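Local coordinates for protein alkaline phosphatase D (PDB 2YEQ) that hydrolyses phosphate esters as a secreted phosphodiesterase and alkaline phosphatase whose active site contains iron and calcium, at residues R282-P294 with S344-P356. Sequence-based numbering, arbitrary orientation.
Sequences RDDQANNDGNKPP and SPIYSMDSWDGYP. With NA (sodium ion), chain B; PE5 (3,6,9,12,15,18,21,24-octaoxahexacosan-1-ol), chain E; EDO (1,2-ethanediol), chain L.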
ATOM      1  N   ARG A 282      -5.034 -13.638   8.905  1.00 19.05           N
ATOM      2  CA  ARG A 282      -5.912 -14.380   8.041  1.00 18.13           C
ATOM      3  C   ARG A 282      -5.712 -15.900   8.111  1.00 20.84           C
ATOM      4  O   ARG A 282      -4.582 -16.393   8.325  1.00 18.40           O
ATOM      5  CB  ARG A 282      -5.785 -13.930   6.589  1.00 17.59           C
ATOM      6  CG  ARG A 282      -4.430 -14.169   5.943  1.00 18.54           C
ATOM      7  CD  ARG A 282      -4.564 -14.494   4.499  1.00 18.56           C
ATOM      8  NE  ARG A 282      -4.756 -13.290   3.700  1.00 19.48           N
ATOM      9  CZ  ARG A 282      -5.007 -13.285   2.403  1.00 19.18           C
ATOM     10  NH1 ARG A 282      -5.186 -14.427   1.734  1.00 19.95           N
ATOM     11  NH2 ARG A 282      -5.084 -12.118   1.757  1.00 19.99           N
ATOM     12  N   ASP A 283      -6.802 -16.619   7.843  1.00 19.94           N
ATOM     13  CA  ASP A 283      -6.734 -18.051   7.616  1.00 20.45           C
ATOM     14  C   ASP A 283      -6.122 -18.335   6.258  1.00 21.13           C
ATOM     15  O   ASP A 283      -6.086 -17.467   5.375  1.00 19.49           O
ATOM     16  CB  ASP A 283      -8.120 -18.680   7.720  1.00 21.62           C
ATOM     17  CG  ASP A 283      -8.622 -18.761   9.158  1.00 24.39           C
ATOM     18  OD1 ASP A 283      -7.798 -18.846  10.108  1.00 23.81           O
ATOM     19  OD2 ASP A 283      -9.858 -18.727   9.351  1.00 22.98           O
ATOM     20  N   ASP A 284      -5.663 -19.574   6.096  1.00 18.60           N
ATOM     21  CA  ASP A 284      -4.956 -20.028   4.915  1.00 20.10           C
ATOM     22  C   ASP A 284      -5.881 -19.944   3.726  1.00 21.46           C
ATOM     23  O   ASP A 284      -7.104 -20.142   3.864  1.00 23.00           O
ATOM     24  CB  ASP A 284      -4.518 -21.489   5.132  1.00 22.11           C
ATOM     25  CG  ASP A 284      -3.380 -21.925   4.245  1.00 25.15           C
ATOM     26  OD1 ASP A 284      -2.692 -21.089   3.570  1.00 22.54           O
ATOM     27  OD2 ASP A 284      -3.187 -23.173   4.216  1.00 24.44           O
ATOM     28  N   GLN A 285      -5.307 -19.682   2.559  1.00 19.70           N
ATOM     29  CA  GLN A 285      -6.063 -19.733   1.315  1.00 21.90           C
ATOM     30  C   GLN A 285      -6.615 -21.157   1.033  1.00 26.05           C
ATOM     31  O   GLN A 285      -5.905 -22.160   1.170  1.00 22.82           O
ATOM     32  CB  GLN A 285      -5.234 -19.271   0.126  1.00 19.37           C
ATOM     33  CG  GLN A 285      -4.660 -17.844   0.263  1.00 19.62           C
ATOM     34  CD  GLN A 285      -3.281 -17.829   0.880  1.00 23.24           C
ATOM     35  OE1 GLN A 285      -2.866 -18.834   1.497  1.00 18.62           O
ATOM     36  NE2 GLN A 285      -2.545 -16.700   0.735  1.00 18.12           N
ATOM     37  N   ALA A 286      -7.880 -21.205   0.623  1.00 23.24           N
ATOM     38  CA  ALA A 286      -8.568 -22.444   0.284  1.00 23.23           C
ATOM     39  C   ALA A 286      -8.149 -22.945  -1.059  1.00 23.13           C
ATOM     40  O   ALA A 286      -7.638 -22.182  -1.904  1.00 22.45           O
ATOM     41  CB  ALA A 286     -10.086 -22.218   0.290  1.00 22.77           C
ATOM     42  N   ASN A 287      -8.359 -24.250  -1.265  1.00 23.09           N
ATOM     43  CA  ASN A 287      -8.167 -24.915  -2.546  1.00 22.47           C
ATOM     44  C   ASN A 287      -6.777 -24.809  -3.099  1.00 22.06           C
ATOM     45  O   ASN A 287      -6.596 -24.733  -4.335  1.00 21.06           O
ATOM     46  CB  ASN A 287      -9.176 -24.419  -3.614  1.00 26.08           C
ATOM     47  CG  ASN A 287     -10.632 -24.437  -3.140  1.00 31.64           C
ATOM     48  OD1 ASN A 287     -11.431 -23.522  -3.457  1.00 33.40           O
ATOM     49  ND2 ASN A 287     -10.997 -25.476  -2.407  1.00 27.44           N
ATOM     50  N   ASN A 288      -5.777 -24.848  -2.209  1.00 24.24           N
ATOM     51  CA  ASN A 288      -4.372 -24.720  -2.605  1.00 24.77           C
ATOM     52  C   ASN A 288      -4.025 -23.380  -3.265  1.00 23.43           C
ATOM     53  O   ASN A 288      -3.034 -23.286  -4.010  1.00 21.74           O
ATOM     54  CB  ASN A 288      -3.952 -25.868  -3.544  1.00 28.91           C
ATOM     55  CG  ASN A 288      -3.830 -27.197  -2.818  1.00 35.83           C
ATOM     56  OD1 ASN A 288      -4.251 -28.215  -3.332  1.00 42.20           O
ATOM     57  ND2 ASN A 288      -3.257 -27.184  -1.627  1.00 35.11           N
ATOM     58  N   ASP A 289      -4.830 -22.349  -2.998  1.00 23.11           N
ATOM     59  CA  ASP A 289      -4.532 -21.003  -3.505  1.00 24.09           C
ATOM     60  C   ASP A 289      -4.704 -20.937  -5.026  1.00 24.21           C
ATOM     61  O   ASP A 289      -5.226 -21.861  -5.664  1.00 25.21           O
ATOM     62  CB  ASP A 289      -3.095 -20.571  -3.086  1.00 26.44           C
ATOM     63  CG  ASP A 289      -2.952 -19.041  -2.852  1.00 29.77           C
ATOM     64  OD1 ASP A 289      -3.827 -18.247  -3.319  1.00 28.07           O
ATOM     65  OD2 ASP A 289      -1.960 -18.644  -2.199  1.00 27.40           O
ATOM     66  N   GLY A 290      -4.278 -19.834  -5.622  1.00 23.14           N
ATOM     67  CA  GLY A 290      -4.435 -19.653  -7.051  1.00 23.45           C
ATOM     68  C   GLY A 290      -5.874 -19.258  -7.385  1.00 21.33           C
ATOM     69  O   GLY A 290      -6.617 -18.749  -6.540  1.00 20.10           O
ATOM     70  N   ASN A 291      -6.249 -19.487  -8.632  1.00 23.91           N
ATOM     71  CA  ASN A 291      -7.579 -19.168  -9.125  1.00 25.37           C
ATOM     72  C   ASN A 291      -8.333 -20.480  -9.296  1.00 24.81           C
ATOM     73  O   ASN A 291      -7.947 -21.299 -10.109  1.00 25.88           O
ATOM     74  CB  ASN A 291      -7.468 -18.411 -10.449  1.00 25.88           C
ATOM     75  CG  ASN A 291      -6.624 -17.133 -10.322  1.00 24.03           C
ATOM     76  OD1 ASN A 291      -5.695 -16.901 -11.084  1.00 29.35           O
ATOM     77  ND2 ASN A 291      -6.931 -16.340  -9.350  1.00 22.31           N
ATOM     78  N   LYS A 292      -9.365 -20.685  -8.493  1.00 24.08           N
ATOM     79  CA  LYS A 292     -10.004 -21.983  -8.381  1.00 25.94           C
ATOM     80  C   LYS A 292     -11.512 -21.824  -8.295  1.00 27.16           C
ATOM     81  O   LYS A 292     -12.005 -20.732  -7.947  1.00 24.15           O
ATOM     82  CB  LYS A 292      -9.507 -22.689  -7.105  1.00 25.73           C
ATOM     83  CG  LYS A 292      -7.988 -22.899  -7.031  1.00 25.06           C
ATOM     84  CD  LYS A 292      -7.503 -23.961  -8.027  1.00 25.52           C
ATOM     85  CE  LYS A 292      -5.974 -24.135  -8.025  1.00 26.35           C
ATOM     86  NZ  LYS A 292      -5.428 -24.381  -6.653  1.00 26.91           N
ATOM     87  N   PRO A 293     -12.252 -22.913  -8.551  1.00 28.39           N
ATOM     88  CA  PRO A 293     -13.684 -22.904  -8.295  1.00 26.53           C
ATOM     89  C   PRO A 293     -13.942 -22.724  -6.829  1.00 26.50           C
ATOM     90  O   PRO A 293     -13.127 -23.140  -6.028  1.00 30.10           O
ATOM     91  CB  PRO A 293     -14.147 -24.297  -8.752  1.00 29.29           C
ATOM     92  CG  PRO A 293     -13.165 -24.735  -9.729  1.00 30.62           C
ATOM     93  CD  PRO A 293     -11.848 -24.080  -9.359  1.00 29.79           C
ATOM     94  N   PRO A 294     -15.037 -22.075  -6.451  1.00 27.03           N
ATOM     95  CA  PRO A 294     -15.425 -22.081  -5.059  1.00 29.09           C
ATOM     96  C   PRO A 294     -15.714 -23.511  -4.604  1.00 30.60           C
ATOM     97  O   PRO A 294     -15.941 -24.380  -5.444  1.00 30.58           O
ATOM     98  CB  PRO A 294     -16.718 -21.264  -5.041  1.00 29.82           C
ATOM     99  CG  PRO A 294     -17.275 -21.420  -6.396  1.00 29.08           C
ATOM    100  CD  PRO A 294     -16.136 -21.647  -7.331  1.00 29.85           C
ATOM    101  N   SER A 344     -19.742 -22.311 -14.179  1.00 33.35           N
ATOM    102  CA  SER A 344     -18.436 -22.762 -13.711  1.00 34.90           C
ATOM    103  C   SER A 344     -17.575 -21.570 -13.307  1.00 27.26           C
ATOM    104  O   SER A 344     -16.707 -21.156 -14.070  1.00 26.88           O
ATOM    105  CB  SER A 344     -17.688 -23.509 -14.817  1.00 34.71           C
ATOM    106  OG  SER A 344     -18.471 -24.538 -15.367  1.00 50.46           O
ATOM    107  N   PRO A 345     -17.813 -21.035 -12.125  1.00 23.10           N
ATOM    108  CA  PRO A 345     -17.064 -19.860 -11.672  1.00 23.32           C
ATOM    109  C   PRO A 345     -15.629 -20.221 -11.255  1.00 26.27           C
ATOM    110  O   PRO A 345     -15.357 -21.374 -10.890  1.00 23.13           O
ATOM    111  CB  PRO A 345     -17.865 -19.366 -10.481  1.00 23.99           C
ATOM    112  CG  PRO A 345     -18.661 -20.540 -10.015  1.00 25.32           C
ATOM    113  CD  PRO A 345     -18.933 -21.350 -11.224  1.00 25.14           C
ATOM    114  N   ILE A 346     -14.723 -19.244 -11.365  1.00 24.12           N
ATOM    115  CA  ILE A 346     -13.317 -19.358 -10.957  1.00 23.17           C
ATOM    116  C   ILE A 346     -12.950 -18.029 -10.260  1.00 25.11           C
ATOM    117  O   ILE A 346     -13.218 -16.939 -10.804  1.00 22.10           O
ATOM    118  CB  ILE A 346     -12.417 -19.612 -12.141  1.00 26.18           C
ATOM    119  CG1 ILE A 346     -12.778 -20.944 -12.811  1.00 29.63           C
ATOM    120  CG2 ILE A 346     -10.897 -19.617 -11.737  1.00 24.35           C
ATOM    121  CD1 ILE A 346     -12.265 -21.037 -14.213  1.00 34.13           C
ATOM    122  N   TYR A 347     -12.404 -18.139  -9.045  1.00 22.88           N
ATOM    123  CA  TYR A 347     -12.151 -17.005  -8.162  1.00 22.20           C
ATOM    124  C   TYR A 347     -10.714 -17.014  -7.648  1.00 25.03           C
ATOM    125  O   TYR A 347     -10.081 -18.077  -7.558  1.00 19.51           O
ATOM    126  CB  TYR A 347     -13.084 -17.054  -6.976  1.00 22.98           C
ATOM    127  CG  TYR A 347     -14.521 -16.763  -7.360  1.00 26.02           C
ATOM    128  CD1 TYR A 347     -14.883 -15.510  -7.845  1.00 25.85           C
ATOM    129  CD2 TYR A 347     -15.504 -17.739  -7.258  1.00 26.72           C
ATOM    130  CE1 TYR A 347     -16.183 -15.237  -8.211  1.00 29.79           C
ATOM    131  CE2 TYR A 347     -16.817 -17.479  -7.615  1.00 27.74           C
ATOM    132  CZ  TYR A 347     -17.148 -16.224  -8.093  1.00 31.04           C
ATOM    133  OH  TYR A 347     -18.435 -15.950  -8.454  1.00 33.63           O
ATOM    134  N   SER A 348     -10.224 -15.829  -7.278  1.00 22.46           N
ATOM    135  CA  SER A 348      -8.910 -15.701  -6.647  1.00 22.02           C
ATOM    136  C   SER A 348      -8.996 -16.101  -5.199  1.00 19.80           C
ATOM    137  O   SER A 348      -9.695 -15.476  -4.410  1.00 21.60           O
ATOM    138  CB  SER A 348      -8.377 -14.272  -6.752  1.00 24.25           C
ATOM    139  OG  SER A 348      -7.264 -14.090  -5.891  1.00 24.62           O
ATOM    140  N   MET A 349      -8.270 -17.150  -4.824  1.00 19.70           N
ATOM    141  CA  MET A 349      -8.351 -17.664  -3.453  1.00 18.51           C
ATOM    142  C   MET A 349      -7.636 -16.759  -2.460  1.00 17.47           C
ATOM    143  O   MET A 349      -7.879 -16.825  -1.254  1.00 19.22           O
ATOM    144  CB  MET A 349      -7.795 -19.114  -3.412  1.00 19.35           C
ATOM    145  CG  MET A 349      -8.642 -20.089  -4.229  1.00 19.77           C
ATOM    146  SD  MET A 349     -10.268 -20.295  -3.436  1.00 22.19           S
ATOM    147  CE  MET A 349     -11.397 -19.448  -4.556  1.00 21.64           C
ATOM    148  N   ASP A 350      -6.805 -15.859  -2.967  1.00 17.27           N
ATOM    149  CA  ASP A 350      -6.040 -14.920  -2.120  1.00 18.56           C
ATOM    150  C   ASP A 350      -6.732 -13.564  -1.907  1.00 19.94           C
ATOM    151  O   ASP A 350      -6.313 -12.764  -1.054  1.00 21.34           O
ATOM    152  CB  ASP A 350      -4.659 -14.706  -2.732  1.00 19.54           C
ATOM    153  CG  ASP A 350      -3.702 -13.996  -1.791  1.00 20.71           C
ATOM    154  OD1 ASP A 350      -3.493 -14.453  -0.632  1.00 19.52           O
ATOM    155  OD2 ASP A 350      -3.141 -12.961  -2.235  1.00 20.47           O
ATOM    156  N   SER A 351      -7.809 -13.342  -2.659  1.00 20.20           N
ATOM    157  CA  SER A 351      -8.633 -12.125  -2.583  1.00 20.21           C
ATOM    158  C   SER A 351      -9.864 -12.339  -1.707  1.00 20.78           C
ATOM    159  O   SER A 351     -10.035 -13.414  -1.135  1.00 19.11           O
ATOM    160  CB  SER A 351      -9.073 -11.713  -3.997  1.00 21.91           C
ATOM    161  OG  SER A 351      -7.939 -11.496  -4.824  1.00 26.24           O
ATOM    162  N   TRP A 352     -10.721 -11.317  -1.580  1.00 19.49           N
ATOM    163  CA  TRP A 352     -11.913 -11.444  -0.746  1.00 18.30           C
ATOM    164  C   TRP A 352     -12.889 -12.529  -1.278  1.00 19.35           C
ATOM    165  O   TRP A 352     -13.582 -13.158  -0.473  1.00 21.01           O
ATOM    166  CB  TRP A 352     -12.658 -10.122  -0.576  1.00 17.86           C
ATOM    167  CG  TRP A 352     -12.012  -9.123   0.329  1.00 16.87           C
ATOM    168  CD1 TRP A 352     -10.940  -8.327   0.025  1.00 15.97           C
ATOM    169  CD2 TRP A 352     -12.378  -8.802   1.651  1.00 16.25           C
ATOM    170  NE1 TRP A 352     -10.634  -7.534   1.074  1.00 15.93           N
ATOM    171  CE2 TRP A 352     -11.493  -7.812   2.096  1.00 15.95           C
ATOM    172  CE3 TRP A 352     -13.369  -9.265   2.528  1.00 16.99           C
ATOM    173  CZ2 TRP A 352     -11.586  -7.249   3.347  1.00 16.97           C
ATOM    174  CZ3 TRP A 352     -13.456  -8.719   3.746  1.00 16.14           C
ATOM    175  CH2 TRP A 352     -12.572  -7.715   4.164  1.00 17.57           C
ATOM    176  N   ASP A 353     -12.902 -12.784  -2.584  1.00 17.52           N
ATOM    177  CA  ASP A 353     -13.688 -13.888  -3.141  1.00 19.80           C
ATOM    178  C   ASP A 353     -13.271 -15.267  -2.531  1.00 22.70           C
ATOM    179  O   ASP A 353     -14.052 -16.226  -2.583  1.00 20.97           O
ATOM    180  CB  ASP A 353     -13.514 -13.993  -4.646  1.00 19.33           C
ATOM    181  CG  ASP A 353     -14.428 -13.028  -5.456  1.00 22.32           C
ATOM    182  OD1 ASP A 353     -15.550 -12.687  -5.002  1.00 22.77           O
ATOM    183  OD2 ASP A 353     -13.984 -12.650  -6.563  1.00 20.99           O
ATOM    184  N   GLY A 354     -12.041 -15.345  -2.009  1.00 22.86           N
ATOM    185  CA  GLY A 354     -11.502 -16.563  -1.366  1.00 21.48           C
ATOM    186  C   GLY A 354     -11.967 -16.693   0.069  1.00 22.73           C
ATOM    187  O   GLY A 354     -11.752 -17.734   0.706  1.00 23.46           O
ATOM    188  N   TYR A 355     -12.544 -15.603   0.585  1.00 19.15           N
ATOM    189  CA  TYR A 355     -13.011 -15.489   1.946  1.00 18.55           C
ATOM    190  C   TYR A 355     -14.449 -14.935   1.938  1.00 20.19           C
ATOM    191  O   TYR A 355     -14.728 -13.932   2.589  1.00 19.61           O
ATOM    192  CB  TYR A 355     -12.084 -14.588   2.777  1.00 19.27           C
ATOM    193  CG  TYR A 355     -10.642 -15.120   2.871  1.00 19.76           C
ATOM    194  CD1 TYR A 355      -9.790 -15.066   1.774  1.00 18.77           C
ATOM    195  CD2 TYR A 355     -10.170 -15.726   4.049  1.00 19.05           C
ATOM    196  CE1 TYR A 355      -8.497 -15.571   1.831  1.00 19.42           C
ATOM    197  CE2 TYR A 355      -8.850 -16.207   4.133  1.00 21.40           C
ATOM    198  CZ  TYR A 355      -8.028 -16.144   3.008  1.00 19.18           C
ATOM    199  OH  TYR A 355      -6.748 -16.632   3.017  1.00 18.40           O
ATOM    200  N   PRO A 356     -15.361 -15.608   1.236  1.00 20.22           N
ATOM    201  CA  PRO A 356     -16.728 -15.056   1.017  1.00 21.43           C
ATOM    202  C   PRO A 356     -17.556 -14.869   2.266  1.00 23.19           C
ATOM    203  O   PRO A 356     -18.341 -13.923   2.326  1.00 24.18           O
ATOM    204  CB  PRO A 356     -17.368 -16.066   0.067  1.00 20.96           C
ATOM    205  CG  PRO A 356     -16.655 -17.372   0.390  1.00 22.24           C
ATOM    206  CD  PRO A 356     -15.232 -16.957   0.660  1.00 20.97           C
TER
HETATM  207 NA    NA B 577      -1.408 -20.723   1.785  1.00 13.87          NA
HETATM  208  C48 PE5 E 531     -20.753 -13.957  -4.489  1.00 46.39           C
HETATM  209  C50 PE5 E 531     -19.802 -14.828  -3.664  1.00 53.14           C
HETATM  210  O1  PE5 E 531     -18.432 -14.634  -4.067  1.00 47.69           O
HETATM  211  C1  PE5 E 531     -17.803 -15.716  -4.775  1.00 43.46           C
HETATM  212  C2  PE5 E 531     -16.925 -16.583  -3.866  1.00 41.45           C
HETATM  213  O2  PE5 E 531     -17.537 -17.824  -3.439  1.00 42.35           O
HETATM  214  C1  EDO L 539      -8.506 -21.889   6.074  0.80 26.80           C
HETATM  215  O1  EDO L 539      -8.499 -22.456   4.758  0.80 25.67           O
HETATM  216  C2  EDO L 539      -7.301 -22.356   6.864  0.80 26.32           C
HETATM  217  O2  EDO L 539      -7.055 -21.520   7.970  0.80 24.13           O
HETATM  218  O   HOH W   1      -3.000 -22.068   0.732  1.00 31.17           O
HETATM  219  O   HOH W   2      -9.181 -18.705   0.161  1.00 19.54           O
HETATM  220  O   HOH W   3      -0.605 -20.025  -0.281  1.00 28.25           O
HETATM  221  O   HOH W   4       0.171 -22.371   1.935  1.00 26.69           O
HETATM  222  O   HOH W   5       0.130 -19.326   2.664  1.00 16.94           O
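R282 NH1 reaches D350 OD1 at 2.9 Å in a salt bridge, while NH2 donates to D350 O, which lies close to the guanidinium plane, at 3.1 Å. R282 CG sits between the backbone N and the carbonyl carbon (chi1 64°), and bends at chi2 and chi3 bring the guanidinium to D350; NE is fixed by T278 O. NH1 also donates to Y355 OH, tilted from the guanidinium plane; the Y355 hydroxyl in turn donates to D283 O, 2.6 Å away at the edge of its own ring. With an alanine in place of R282, D350 would lose this salt bridge and its carbonyl this donor, and the Y355 hydroxyl would probably be less firmly placed. On D350 OD1, Q285 NE2 arrives from the anti side, 32° out of the carboxylate plane, in an almost straight bond (2.8 Å, 176°), and R279 adds a second arginine. Q285 NE2 also donates to N216 O, while OE1 binds the sodium ion at 2.4 Å, beside D284 OD1. Further along, a short two-stranded antiparallel ladder joins the two loops within the PhoD-like phosphatase domain: K292 and Y347 form its hydrogen-bonded pair, and M349 N continues it to G290 O. M349 packs against the 286-289 turn, CG 3.3 Å from A286 O. K292 crosses M349 at about a right angle, and NZ ties down N287 O and D289 O. P294 CD packs on P345 CG and meets the edge of the Y347 ring, whose face carries a polyether chain.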